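Local coordinates for penicillin binding protein 2X (Streptococcus thermophilus, PDB 5U47), which probably acts as a penicillin-binding transpeptidase that cross-links neighbouring glycan strands of peptidoglycan during synthesis of the septal cell wall, at residues V414-M419 against I542-V547; R421-I426 against S529-V534. The protein carries 1 engineered substitution. One frame throughout, in Å; residues are numbered along the deposited sequence.

Interaction 1: V414-M419 against I542-V547; sequences VTQVQM and IMYVTV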
loop_
_atom_site.group_PDB
_atom_site.type_symbol
_atom_site.label_atom_id
_atom_site.label_comp_id
_atom_site.label_asym_id
_atom_site.label_seq_id
_atom_site.Cartn_x
_atom_site.Cartn_y
_atom_site.Cartn_z
ATOM N N VAL A 414 -1.521 -13.486 9.290
ATOM C CA VAL A 414 -1.007 -12.823 8.082
ATOM C C VAL A 414 -1.516 -11.388 7.973
ATOM O O VAL A 414 -2.401 -10.978 8.730
ATOM C CB VAL A 414 -1.501 -13.550 6.807
ATOM C CG1 VAL A 414 -1.143 -15.025 6.844
ATOM C CG2 VAL A 414 -3.013 -13.377 6.597
ATOM N N THR A 415 -0.947 -10.635 7.030
ATOM C CA THR A 415 -1.454 -9.337 6.655
ATOM C C THR A 415 -2.063 -9.535 5.274
ATOM O O THR A 415 -1.757 -10.512 4.568
ATOM C CB THR A 415 -0.356 -8.266 6.521
ATOM O OG1 THR A 415 0.594 -8.687 5.540
ATOM C CG2 THR A 415 0.338 -8.075 7.823
ATOM N N GLN A 416 -2.921 -8.603 4.877
ATOM C CA GLN A 416 -3.561 -8.670 3.568
ATOM C C GLN A 416 -2.510 -8.688 2.469
ATOM O O GLN A 416 -2.619 -9.457 1.497
ATOM C CB GLN A 416 -4.510 -7.472 3.347
ATOM C CG GLN A 416 -5.102 -7.501 1.928
ATOM C CD GLN A 416 -6.009 -6.358 1.560
ATOM O OE1 GLN A 416 -6.431 -6.274 0.403
ATOM N NE2 GLN A 416 -6.292 -5.455 2.500
ATOM N N VAL A 417 -1.491 -7.844 2.616
ATOM C CA VAL A 417 -0.462 -7.760 1.580
ATOM C C VAL A 417 0.355 -9.073 1.467
ATOM O O VAL A 417 0.803 -9.409 0.380
ATOM C CB VAL A 417 0.376 -6.482 1.706
ATOM C CG1 VAL A 417 1.263 -6.533 2.953
ATOM C CG2 VAL A 417 1.174 -6.230 0.430
ATOM N N GLN A 418 0.523 -9.820 2.565
ATOM C CA GLN A 418 1.170 -11.154 2.489
ATOM C C GLN A 418 0.305 -12.128 1.670
ATOM O O GLN A 418 0.814 -12.913 0.854
ATOM C CB GLN A 418 1.449 -11.717 3.874
ATOM C CG GLN A 418 2.601 -11.031 4.577
ATOM C CD GLN A 418 2.807 -11.535 5.980
ATOM O OE1 GLN A 418 1.838 -11.799 6.702
ATOM N NE2 GLN A 418 4.071 -11.638 6.396
ATOM N N MET A 419 -1.015 -12.052 1.861
ATOM C CA MET A 419 -1.906 -12.883 1.075
ATOM C C MET A 419 -1.827 -12.510 -0.402
ATOM O O MET A 419 -1.769 -13.382 -1.257
ATOM C CB MET A 419 -3.354 -12.794 1.578
ATOM C CG MET A 419 -3.554 -13.369 2.982
ATOM S SD MET A 419 -3.080 -15.109 3.142
ATOM C CE MET A 419 -4.238 -15.918 2.047
ATOM N N ILE A 542 -6.482 -10.084 -10.083
ATOM C CA ILE A 542 -6.729 -10.781 -8.835
ATOM C C ILE A 542 -7.510 -9.783 -7.972
ATOM O O ILE A 542 -7.176 -8.584 -7.928
ATOM C CB ILE A 542 -5.432 -11.076 -8.039
ATOM C CG1 ILE A 542 -4.464 -11.943 -8.840
ATOM C CG2 ILE A 542 -5.757 -11.777 -6.713
ATOM C CD1 ILE A 542 -3.045 -11.911 -8.277
ATOM N N MET A 543 -8.531 -10.272 -7.290
ATOM C CA MET A 543 -9.265 -9.448 -6.344
ATOM C C MET A 543 -9.402 -10.210 -5.032
ATOM O O MET A 543 -9.684 -11.414 -5.023
ATOM C CB MET A 543 -10.623 -9.051 -6.898
ATOM C CG MET A 543 -11.342 -8.058 -6.016
ATOM S SD MET A 543 -12.774 -7.353 -6.849
ATOM C CE MET A 543 -13.185 -6.082 -5.664
ATOM N N TYR A 544 -9.206 -9.509 -3.927
ATOM C CA TYR A 544 -9.306 -10.106 -2.587
ATOM C C TYR A 544 -10.190 -9.225 -1.734
ATOM O O TYR A 544 -9.941 -8.014 -1.615
ATOM C CB TYR A 544 -7.908 -10.242 -1.994
ATOM C CG TYR A 544 -7.798 -10.830 -0.605
ATOM C CD1 TYR A 544 -8.405 -12.039 -0.280
ATOM C CD2 TYR A 544 -6.970 -10.258 0.339
ATOM C CE1 TYR A 544 -8.253 -12.608 0.977
ATOM C CE2 TYR A 544 -6.822 -10.817 1.606
ATOM C CZ TYR A 544 -7.453 -11.997 1.915
ATOM O OH TYR A 544 -7.304 -12.558 3.170
ATOM N N VAL A 545 -11.209 -9.831 -1.127
ATOM C CA VAL A 545 -12.182 -9.112 -0.314
ATOM C C VAL A 545 -12.339 -9.783 1.026
ATOM O O VAL A 545 -12.359 -11.019 1.087
ATOM C CB VAL A 545 -13.550 -9.074 -1.031
ATOM C CG1 VAL A 545 -14.592 -8.333 -0.203
ATOM C CG2 VAL A 545 -13.401 -8.429 -2.392
ATOM N N THR A 546 -12.442 -8.981 2.092
ATOM C CA THR A 546 -12.650 -9.483 3.440
ATOM C C THR A 546 -13.695 -8.617 4.153
ATOM O O THR A 546 -13.848 -7.451 3.841
ATOM C CB THR A 546 -11.363 -9.457 4.310
ATOM O OG1 THR A 546 -11.076 -8.113 4.738
ATOM C CG2 THR A 546 -10.141 -10.043 3.559
ATOM N N VAL A 547 -14.421 -9.226 5.080
ATOM C CA VAL A 547 -15.375 -8.552 5.939
ATOM C C VAL A 547 -15.349 -9.298 7.278
ATOM O O VAL A 547 -15.453 -10.540 7.319
ATOM C CB VAL A 547 -16.812 -8.485 5.347
ATOM C CG1 VAL A 547 -17.366 -9.861 5.057
ATOM C CG2 VAL A 547 -17.742 -7.726 6.290
HETATM O O HOH W 1 -8.813 -7.202 0.734
#

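Interaction 2: R421-I426 against S529-V534; sequences RAFTAI and SVVAMV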
loop_
_atom_site.group_PDB
_atom_site.type_symbol
_atom_site.label_atom_id
_atom_site.label_comp_id
_atom_site.label_asym_id
_atom_site.label_seq_id
_atom_site.Cartn_x
_atom_site.Cartn_y
_atom_site.Cartn_z
ATOM N N ARG A 421 0.635 -11.162 -2.043
ATOM C CA ARG A 421 1.929 -11.614 -2.535
ATOM C C ARG A 421 1.873 -13.123 -2.873
ATOM O O ARG A 421 2.318 -13.541 -3.940
ATOM C CB ARG A 421 2.996 -11.346 -1.483
ATOM C CG ARG A 421 4.379 -11.841 -1.841
ATOM C CD ARG A 421 5.406 -11.495 -0.766
ATOM N NE ARG A 421 5.032 -12.083 0.507
ATOM C CZ ARG A 421 5.666 -11.912 1.674
ATOM N NH1 ARG A 421 5.182 -12.494 2.755
ATOM N NH2 ARG A 421 6.753 -11.176 1.782
ATOM N N ALA A 422 1.293 -13.911 -1.980
ATOM C CA ALA A 422 1.176 -15.362 -2.177
ATOM C C ALA A 422 0.290 -15.664 -3.373
ATOM O O ALA A 422 0.620 -16.543 -4.189
ATOM C CB ALA A 422 0.627 -16.027 -0.921
ATOM N N PHE A 423 -0.824 -14.920 -3.491
ATOM C CA PHE A 423 -1.738 -15.115 -4.614
ATOM C C PHE A 423 -1.077 -14.856 -5.974
ATOM O O PHE A 423 -1.464 -15.481 -6.974
ATOM C CB PHE A 423 -3.002 -14.246 -4.509
ATOM C CG PHE A 423 -3.924 -14.603 -3.358
ATOM C CD1 PHE A 423 -4.202 -15.927 -3.033
ATOM C CD2 PHE A 423 -4.586 -13.603 -2.663
ATOM C CE1 PHE A 423 -5.087 -16.244 -1.992
ATOM C CE2 PHE A 423 -5.463 -13.913 -1.624
ATOM C CZ PHE A 423 -5.704 -15.233 -1.290
ATOM N N THR A 424 -0.081 -13.968 -6.029
ATOM C CA THR A 424 0.553 -13.703 -7.313
ATOM C C THR A 424 1.232 -14.952 -7.892
ATOM O O THR A 424 1.300 -15.075 -9.102
ATOM C CB THR A 424 1.591 -12.540 -7.301
ATOM O OG1 THR A 424 2.664 -12.850 -6.402
ATOM C CG2 THR A 424 0.969 -11.262 -6.912
ATOM N N ALA A 425 1.746 -15.860 -7.048
ATOM C CA ALA A 425 2.408 -17.062 -7.550
ATOM C C ALA A 425 1.375 -17.983 -8.206
ATOM O O ALA A 425 1.649 -18.647 -9.186
ATOM C CB ALA A 425 3.140 -17.785 -6.438
ATOM N N ILE A 426 0.165 -17.987 -7.667
ATOM C CA ILE A 426 -0.910 -18.784 -8.229
ATOM C C ILE A 426 -1.332 -18.217 -9.586
ATOM O O ILE A 426 -1.529 -18.981 -10.527
ATOM C CB ILE A 426 -2.101 -18.817 -7.264
ATOM C CG1 ILE A 426 -1.684 -19.420 -5.913
ATOM C CG2 ILE A 426 -3.285 -19.576 -7.875
ATOM C CD1 ILE A 426 -1.306 -20.881 -5.954
ATOM N N SER A 529 -14.105 -14.078 3.566
ATOM C CA SER A 529 -13.265 -13.568 2.494
ATOM C C SER A 529 -13.382 -14.339 1.209
ATOM O O SER A 529 -13.949 -15.430 1.170
ATOM C CB SER A 529 -11.798 -13.531 2.950
ATOM O OG SER A 529 -11.261 -14.824 3.200
ATOM N N VAL A 530 -12.860 -13.748 0.141
ATOM C CA VAL A 530 -12.829 -14.417 -1.144
ATOM C C VAL A 530 -11.664 -13.902 -1.981
ATOM O O VAL A 530 -11.295 -12.708 -1.897
ATOM C CB VAL A 530 -14.166 -14.220 -1.922
ATOM C CG1 VAL A 530 -14.394 -12.769 -2.331
ATOM C CG2 VAL A 530 -14.218 -15.104 -3.147
ATOM N N VAL A 531 -11.054 -14.809 -2.739
ATOM C CA VAL A 531 -10.056 -14.432 -3.726
ATOM C C VAL A 531 -10.631 -14.863 -5.061
ATOM O O VAL A 531 -11.269 -15.928 -5.139
ATOM C CB VAL A 531 -8.684 -15.068 -3.505
ATOM C CG1 VAL A 531 -8.742 -16.600 -3.516
ATOM C CG2 VAL A 531 -7.704 -14.542 -4.544
ATOM N N ALA A 532 -10.459 -14.021 -6.080
ATOM C CA ALA A 532 -10.955 -14.287 -7.422
ATOM C C ALA A 532 -9.896 -13.867 -8.444
ATOM O O ALA A 532 -9.202 -12.853 -8.256
ATOM C CB ALA A 532 -12.251 -13.532 -7.656
ATOM N N MET A 533 -9.759 -14.676 -9.492
ATOM C CA MET A 533 -8.809 -14.454 -10.563
ATOM C C MET A 533 -9.518 -14.670 -11.890
ATOM O O MET A 533 -10.209 -15.662 -12.085
ATOM C CB MET A 533 -7.605 -15.403 -10.445
ATOM C CG MET A 533 -6.882 -15.296 -9.110
ATOM S SD MET A 533 -5.551 -16.477 -8.979
ATOM C CE MET A 533 -5.056 -16.370 -7.263
ATOM N N VAL A 534 -9.349 -13.725 -12.800
ATOM C CA VAL A 534 -10.026 -13.785 -14.066
ATOM C C VAL A 534 -9.110 -13.251 -15.161
ATOM O O VAL A 534 -8.304 -12.341 -14.892
ATOM C CB VAL A 534 -11.344 -12.963 -13.993
ATOM C CG1 VAL A 534 -11.061 -11.479 -13.834
ATOM C CG2 VAL A 534 -12.222 -13.201 -15.208
#

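Interaction 1: V414-M419 against I542-V547
Q416 and Y544 are the residues whose CA atoms come nearest, 8.5 Å apart, between the first turn of helix 416-427 and strand 541-548, so side chains bridge the gap. At the helix start T415 is the N-cap of a capping box: Q418 N donates to T415 OG1 at 3.2 Å, and T415 N donates to Q418 OE1 at 3.0 Å. The box closes off the helix start, which would steady the turn from which Q416 and M419 reach the strand.

Y544 supplies the strand's share, its ring carried out to the helix with CG anti to the backbone N (chi1 180°). Q416 CG lies at the ring edge, in plane, 3.7 Å from Y544 CD2. The side chains are antiparallel neighbours, each reaching toward the other's backbone, and the Q416 amide is turned 64° from the ring plane. M419 CB sits obliquely to the ring, 4.0 Å from Y544 CE2, while M419 CG comes within 3.8 Å of Y544 OH. Within the strand, T546 CG2 lies against one ring face.

Q416 is extended beyond CG, which carries its amide past the ring toward the sheet. A water donates to Y544 O at 2.7 Å and, weakly, to Q416 OE1. OE1 also bonds to T249 OG1 and NE2 to R285 O, while Y544 OH pairs with the hydroxyl of Y291. Carbon atoms of Q416 and M419 thus pack on the ring and its hydroxyl, while the buried amide and hydroxyl find polar partners among other residues, a combination that pins helix to sheet inside the transpeptidase domain and should restrict rotation of the Q416 amide.

Interaction 2: R421-I426 against S529-V534
V531 presses its isopropyl group onto one face of the F423 ring in a CH-pi contact. The methyl CG2 of V531 stands 3.6 Å from the centroid of the F423 ring, just 8° off the ring normal, and V531 CB comes to 3.7 Å from F423 CZ at the rim. V531 CG2 is anti to the backbone N, with CG1 between N and the carbonyl carbon (chi1 59°); both methyls thereby reach the ring, CG1 nearing F423 CE1 and CZ.

Two residues along the strand, M533 brings its terminal methyl to the helix. Its CE lies 3.7 Å from I426 CG2 and 4.0 Å from F423 CB, oblique to the aromatic ring, and it also rests near the carbonyl oxygen of F423. The chain of M533 is extended beyond CG and meets the I426 side chain at about a right angle.

The axes of helix 421-426 and strand 529-534 run 10.5 Å apart at closest approach, with 36° between their directions, a gap closed by F423 and I426 reaching from the helix and V531 and M533 from the strand. Helix 297-308 packs on the same helix side chains, M300 against F423 and I426. On strand 526-534, V530 points away from helix 421-426, and both V530 and A532 touch V562 of helix 558-572. Buried and apolar, the contact depends on shape and dispersion, with the CH-pi geometry giving the F423 ring a defined seat on the strand.

Interactions 1 and 2 dock successive parts of helix 416-427 onto neighbouring antiparallel strands of the five-stranded sheet in the transpeptidase domain, their centres about 8 Å apart. Backbone pairing locks the strands together: M543 N lies 2.8 Å from A532 O and V530 N lies 2.9 Å from V545 O, both probable hydrogen bonds. The rings of Y544 and F423, one from each interaction, meet edge-to-face and so bridge the two. S295 and K298 fit an SxxK pattern, with S354 and K505 completing the likely serine-acylating site; V531 touches residues of that set and pairs through its backbone with K505, so interaction 2 adjoins this likely site.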